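PhnB-like domain-containing protein (Pseudomonas aeruginosa, PDB 1U69) is of unknown function but belongs to the PhnB-like branch of the glyoxalase superfamily and may act in drug resistance. Local coordinates at residues P122-E127 against T154-F159; S126-S131 against R138-A143. All coordinates share one frame; numbering follows the deposited sequence.

Contact 1 (P122-E127 against T154-F159)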
loop_
_atom_site.group_PDB
_atom_site.type_symbol
_atom_site.label_atom_id
_atom_site.label_comp_id
_atom_site.label_asym_id
_atom_site.label_seq_id
_atom_site.Cartn_x
_atom_site.Cartn_y
_atom_site.Cartn_z
ATOM N N PRO A 122 -4.271 16.749 4.423
ATOM C CA PRO A 122 -4.645 16.125 5.695
ATOM C C PRO A 122 -5.713 15.044 5.511
ATOM O O PRO A 122 -6.656 15.251 4.757
ATOM C CB PRO A 122 -5.175 17.310 6.501
ATOM C CG PRO A 122 -4.444 18.463 5.957
ATOM C CD PRO A 122 -4.355 18.217 4.478
ATOM N N ARG A 123 -5.559 13.888 6.162
ATOM C CA ARG A 123 -6.579 12.846 6.066
ATOM C C ARG A 123 -7.962 13.385 6.487
ATOM O O ARG A 123 -8.984 12.943 5.973
ATOM C CB ARG A 123 -6.207 11.633 6.926
ATOM C CG ARG A 123 -5.165 10.735 6.292
ATOM C CD ARG A 123 -5.236 9.252 6.741
ATOM N NE ARG A 123 -4.189 8.427 6.121
ATOM C CZ ARG A 123 -2.911 8.467 6.469
ATOM N NH1 ARG A 123 -2.503 9.290 7.427
ATOM N NH2 ARG A 123 -2.026 7.700 5.856
ATOM N N VAL A 124 -7.964 14.330 7.418
ATOM C CA VAL A 124 -9.193 15.004 7.872
ATOM C C VAL A 124 -9.971 15.618 6.690
ATOM O O VAL A 124 -11.206 15.527 6.620
ATOM C CB VAL A 124 -8.857 16.102 8.939
ATOM C CG1 VAL A 124 -10.058 17.031 9.198
ATOM C CG2 VAL A 124 -8.386 15.470 10.232
ATOM N N LEU A 125 -9.245 16.230 5.756
ATOM C CA LEU A 125 -9.845 16.847 4.579
ATOM C C LEU A 125 -10.409 15.815 3.610
ATOM O O LEU A 125 -11.535 15.945 3.138
ATOM C CB LEU A 125 -8.810 17.726 3.866
ATOM C CG LEU A 125 -9.248 18.430 2.583
ATOM C CD1 LEU A 125 -10.496 19.274 2.832
ATOM C CD2 LEU A 125 -8.100 19.266 2.056
ATOM N N SER A 126 -9.620 14.786 3.294
ATOM C CA SER A 126 -10.061 13.754 2.355
ATOM C C SER A 126 -11.339 13.050 2.815
ATOM O O SER A 126 -12.244 12.790 2.022
ATOM C CB SER A 126 -8.956 12.720 2.165
ATOM O OG SER A 126 -7.869 13.325 1.511
ATOM N N GLU A 127 -11.397 12.745 4.096
ATOM C CA GLU A 127 -12.561 12.075 4.664
ATOM C C GLU A 127 -13.786 12.979 4.691
ATOM O O GLU A 127 -14.896 12.523 4.453
ATOM C CB GLU A 127 -12.231 11.569 6.057
ATOM C CG GLU A 127 -11.163 10.494 6.040
ATOM C CD GLU A 127 -10.840 9.998 7.423
ATOM O OE1 GLU A 127 -9.992 10.626 8.104
ATOM O OE2 GLU A 127 -11.456 8.987 7.832
ATOM N N THR A 154 -9.769 24.668 10.581
ATOM C CA THR A 154 -10.778 25.403 9.827
ATOM C C THR A 154 -11.652 24.441 9.034
ATOM O O THR A 154 -12.862 24.633 8.922
ATOM C CB THR A 154 -10.103 26.407 8.874
ATOM O OG1 THR A 154 -9.391 27.403 9.625
ATOM C CG2 THR A 154 -11.136 27.191 8.078
ATOM N N ILE A 155 -11.030 23.411 8.465
ATOM C CA ILE A 155 -11.772 22.384 7.753
ATOM C C ILE A 155 -12.770 21.705 8.693
ATOM O O ILE A 155 -13.924 21.477 8.325
ATOM C CB ILE A 155 -10.806 21.344 7.120
ATOM C CG1 ILE A 155 -9.981 21.994 5.997
ATOM C CG2 ILE A 155 -11.582 20.136 6.588
ATOM C CD1 ILE A 155 -10.812 22.583 4.849
ATOM N N GLU A 156 -12.329 21.417 9.910
ATOM C CA GLU A 156 -13.155 20.706 10.874
ATOM C C GLU A 156 -14.362 21.547 11.292
ATOM O O GLU A 156 -15.449 21.015 11.481
ATOM C CB GLU A 156 -12.317 20.317 12.096
ATOM C CG GLU A 156 -11.316 19.205 11.794
ATOM C CD GLU A 156 -10.376 18.898 12.947
ATOM O OE1 GLU A 156 -9.858 19.839 13.590
ATOM O OE2 GLU A 156 -10.149 17.700 13.209
ATOM N N LYS A 157 -14.164 22.861 11.389
ATOM C CA LYS A 157 -15.218 23.798 11.790
ATOM C C LYS A 157 -16.263 23.915 10.680
ATOM O O LYS A 157 -17.464 23.925 10.938
ATOM C CB LYS A 157 -14.620 25.181 12.087
ATOM C CG LYS A 157 -13.618 25.219 13.248
ATOM C CD LYS A 157 -13.178 26.669 13.590
ATOM C CE LYS A 157 -11.660 26.925 13.403
ATOM N NZ LYS A 157 -11.362 27.975 12.367
ATOM N N ALA A 158 -15.798 24.001 9.438
ATOM C CA ALA A 158 -16.696 24.083 8.292
ATOM C C ALA A 158 -17.514 22.800 8.163
ATOM O O ALA A 158 -18.721 22.850 7.941
ATOM C CB ALA A 158 -15.911 24.342 7.019
ATOM N N PHE A 159 -16.853 21.658 8.336
ATOM C CA PHE A 159 -17.507 20.360 8.243
ATOM C C PHE A 159 -18.603 20.213 9.296
ATOM O O PHE A 159 -19.691 19.721 9.002
ATOM C CB PHE A 159 -16.491 19.229 8.408
ATOM C CG PHE A 159 -17.074 17.872 8.180
ATOM C CD1 PHE A 159 -17.332 17.428 6.888
ATOM C CD2 PHE A 159 -17.409 17.051 9.254
ATOM C CE1 PHE A 159 -17.885 16.180 6.660
ATOM C CE2 PHE A 159 -17.966 15.801 9.034
ATOM C CZ PHE A 159 -18.202 15.362 7.733
#
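Leu125 and Ile155 meet through their branch ends: CD1 of Leu125 lies 3.9 Å from CD1 of Ile155 and 4.0 Å from CG2 of Ile155, so a single leucine methyl rests against both arms of the isoleucine. With its CG anti to the backbone N (chi1 178°), Leu125 swings this methyl across although its CB does not point directly at the facing helix. Beside this pair, CG1 of Val124 packs on the aliphatic part of Glu156, 3.6 Å from its CG, and the two side chains run roughly perpendicular. The glutamate chain is extended beyond CG, and its carboxylate OE2 comes to 4.1 Å from CG2 of Val124, a packing contact and not a polar bond. Both segments belong to the helical C-terminal part that follows the two β-sheets of this glyoxalase-clan chain; the axes of the segments 123-127 and 154-159 approach to 10.0 Å, their N-to-C directions 26° apart. Met144, Met147 and Ile150 border the buried Leu125-Ile155 pair. Further out, Pro122, the last residue of strand 117-122, takes the N-cap position of helix 123-129, and Arg123 makes salt bridges to Asp85 and to Asp30 of the second subunit.

Contact 2 (S126-S131 against R138-A143); sequences SEAIAS and RRAFEA
Ile129 presents its side chain to one edge of the Phe141 ring. Its CG2 sits near the ring plane, 4.0 Å from CD1 of Phe141, and its CG1 is equally close to that same ring atom. The terminal methyl CD1 of Ile129 also lies 4.0 Å from CD1 of Phe141, so three carbons of the isoleucine cluster against one ring atom from outside the edge, CG2 near the plane and CD1 off it. The two side chains meet at a slant, and the contact is an edge contact rather than a stack over the ring face. A chi1 of -160° carries the Phe141 ring away from the backbone N and across to Ile129, and a chi2 of 90° sets its turn.

Next to this pair, two methyl groups face each other directly, CB of Ala128 lying 3.6 Å from CB of Ala140. These small residues let the backbones come close, with CA of Ala128 6.2 Å from CA of Ala140. In the neighbouring pair, CA of Ile129 is 6.0 Å from CA of Phe141. The contact thus joins two consecutive helices, 123-129 and 134-144, linked by a short turn, in the C-terminal helical region, which follows the β-rich glyoxalase-type core. Ala130 is the first residue to leave helical geometry, and a weak hydrogen bond from Asp133 N to Ser131 OG lies in the turn.

No hydrogen bond links the two segments, and their touching surfaces are apolar. On the alanine side, Phe159 of helix 152-159 packs on Ala128. Pro40 of the third subunit packs against both Ile129 and Phe141, so the isoleucine-phenylalanine pair also contributes to a subunit interface. Within its own helix, Arg138 turns the edge of its guanidinium toward CB of Phe141, which lies in that plane, and it packs on Gly41 of the third subunit.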
loop_
_atom_site.group_PDB
_atom_site.type_symbol
_atom_site.label_atom_id
_atom_site.label_comp_id
_atom_site.label_asym_id
_atom_site.label_seq_id
_atom_site.Cartn_x
_atom_site.Cartn_y
_atom_site.Cartn_z
ATOM N N SER A 126 -9.620 14.786 3.294
ATOM C CA SER A 126 -10.061 13.754 2.355
ATOM C C SER A 126 -11.339 13.050 2.815
ATOM O O SER A 126 -12.244 12.790 2.022
ATOM C CB SER A 126 -8.956 12.720 2.165
ATOM O OG SER A 126 -7.869 13.325 1.511
ATOM N N GLU A 127 -11.397 12.745 4.096
ATOM C CA GLU A 127 -12.561 12.075 4.664
ATOM C C GLU A 127 -13.786 12.979 4.691
ATOM O O GLU A 127 -14.896 12.523 4.453
ATOM C CB GLU A 127 -12.231 11.569 6.057
ATOM C CG GLU A 127 -11.163 10.494 6.040
ATOM C CD GLU A 127 -10.840 9.998 7.423
ATOM O OE1 GLU A 127 -9.992 10.626 8.104
ATOM O OE2 GLU A 127 -11.456 8.987 7.832
ATOM N N ALA A 128 -13.566 14.269 4.923
ATOM C CA ALA A 128 -14.645 15.256 4.937
ATOM C C ALA A 128 -15.336 15.366 3.580
ATOM O O ALA A 128 -16.554 15.347 3.510
ATOM C CB ALA A 128 -14.114 16.611 5.379
ATOM N N ILE A 129 -14.550 15.450 2.506
ATOM C CA ILE A 129 -15.059 15.628 1.151
ATOM C C ILE A 129 -15.776 14.395 0.585
ATOM O O ILE A 129 -16.641 14.521 -0.290
ATOM C CB ILE A 129 -13.874 16.042 0.211
ATOM C CG1 ILE A 129 -13.450 17.480 0.519
ATOM C CG2 ILE A 129 -14.234 15.898 -1.254
ATOM C CD1 ILE A 129 -12.060 17.809 0.011
ATOM N N ALA A 130 -15.401 13.215 1.069
ATOM C CA ALA A 130 -15.977 11.957 0.591
ATOM C C ALA A 130 -17.108 11.460 1.486
ATOM O O ALA A 130 -17.618 10.360 1.276
ATOM C CB ALA A 130 -14.892 10.893 0.485
ATOM N N SER A 131 -17.491 12.268 2.473
ATOM C CA SER A 131 -18.497 11.880 3.462
ATOM C C SER A 131 -19.864 11.656 2.813
ATOM O O SER A 131 -20.243 12.384 1.897
ATOM C CB SER A 131 -18.617 12.961 4.543
ATOM O OG SER A 131 -19.588 12.616 5.527
ATOM N N ARG A 138 -19.727 19.277 1.306
ATOM C CA ARG A 138 -19.725 20.488 0.509
ATOM C C ARG A 138 -19.118 21.642 1.314
ATOM O O ARG A 138 -18.290 22.369 0.795
ATOM C CB ARG A 138 -21.140 20.820 0.018
ATOM C CG ARG A 138 -21.258 22.087 -0.803
ATOM C CD ARG A 138 -20.194 22.240 -1.871
ATOM N NE ARG A 138 -20.587 21.602 -3.126
ATOM C CZ ARG A 138 -19.765 20.923 -3.929
ATOM N NH1 ARG A 138 -18.484 20.717 -3.615
ATOM N NH2 ARG A 138 -20.232 20.410 -5.051
ATOM N N ARG A 139 -19.498 21.791 2.580
ATOM C CA ARG A 139 -18.946 22.870 3.406
ATOM C C ARG A 139 -17.435 22.756 3.506
ATOM O O ARG A 139 -16.741 23.754 3.411
ATOM C CB ARG A 139 -19.550 22.879 4.812
ATOM C CG ARG A 139 -20.953 23.405 4.892
ATOM C CD ARG A 139 -21.419 23.656 6.332
ATOM N NE ARG A 139 -21.424 22.434 7.137
ATOM C CZ ARG A 139 -22.453 21.591 7.239
ATOM N NH1 ARG A 139 -23.593 21.801 6.583
ATOM N NH2 ARG A 139 -22.334 20.513 8.000
ATOM N N ALA A 140 -16.932 21.538 3.687
ATOM C CA ALA A 140 -15.500 21.294 3.768
ATOM C C ALA A 140 -14.820 21.654 2.455
ATOM O O ALA A 140 -13.774 22.295 2.451
ATOM C CB ALA A 140 -15.239 19.841 4.128
ATOM N N PHE A 141 -15.428 21.234 1.344
ATOM C CA PHE A 141 -14.923 21.525 0.004
ATOM C C PHE A 141 -14.835 23.019 -0.242
ATOM O O PHE A 141 -13.812 23.516 -0.721
ATOM C CB PHE A 141 -15.807 20.878 -1.066
ATOM C CG PHE A 141 -15.126 20.726 -2.411
ATOM C CD1 PHE A 141 -14.415 19.581 -2.712
ATOM C CD2 PHE A 141 -15.203 21.730 -3.361
ATOM C CE1 PHE A 141 -13.789 19.440 -3.945
ATOM C CE2 PHE A 141 -14.586 21.595 -4.595
ATOM C CZ PHE A 141 -13.884 20.449 -4.884
ATOM N N GLU A 142 -15.907 23.732 0.091
ATOM C CA GLU A 142 -15.940 25.181 -0.052
ATOM C C GLU A 142 -14.905 25.870 0.844
ATOM O O GLU A 142 -14.311 26.856 0.430
ATOM C CB GLU A 142 -17.349 25.711 0.233
ATOM C CG GLU A 142 -18.381 25.289 -0.810
ATOM C CD GLU A 142 -17.933 25.573 -2.231
ATOM O OE1 GLU A 142 -17.533 26.733 -2.477
ATOM O OE2 GLU A 142 -17.977 24.662 -3.108
ATOM N N ALA A 143 -14.651 25.333 2.035
ATOM C CA ALA A 143 -13.634 25.917 2.921
ATOM C C ALA A 143 -12.207 25.686 2.373
ATOM O O ALA A 143 -11.357 26.582 2.400
ATOM C CB ALA A 143 -13.775 25.358 4.320
#

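In the fold
Following the chain from the N terminus, the two four-stranded sheets come first, and strand 117-122 leads directly into helix 123-129, which both contacts use. Contact 2 closes the shorter loop, bringing helix 134-144 back onto the end of helix 123-129. Contact 1 closes the longer one, returning helix 152-159 to the start of the same helix. The loop of contact 2 nests wholly inside that of contact 1, with the first segments overlapping at Ser126 and Glu127. Helices 134-144 and 152-159 are joined directly as well: Arg139 NE and NH2 probably hydrogen-bond to the carbonyl oxygens of Ala158 and Phe159, and Ala143 packs on Ala158.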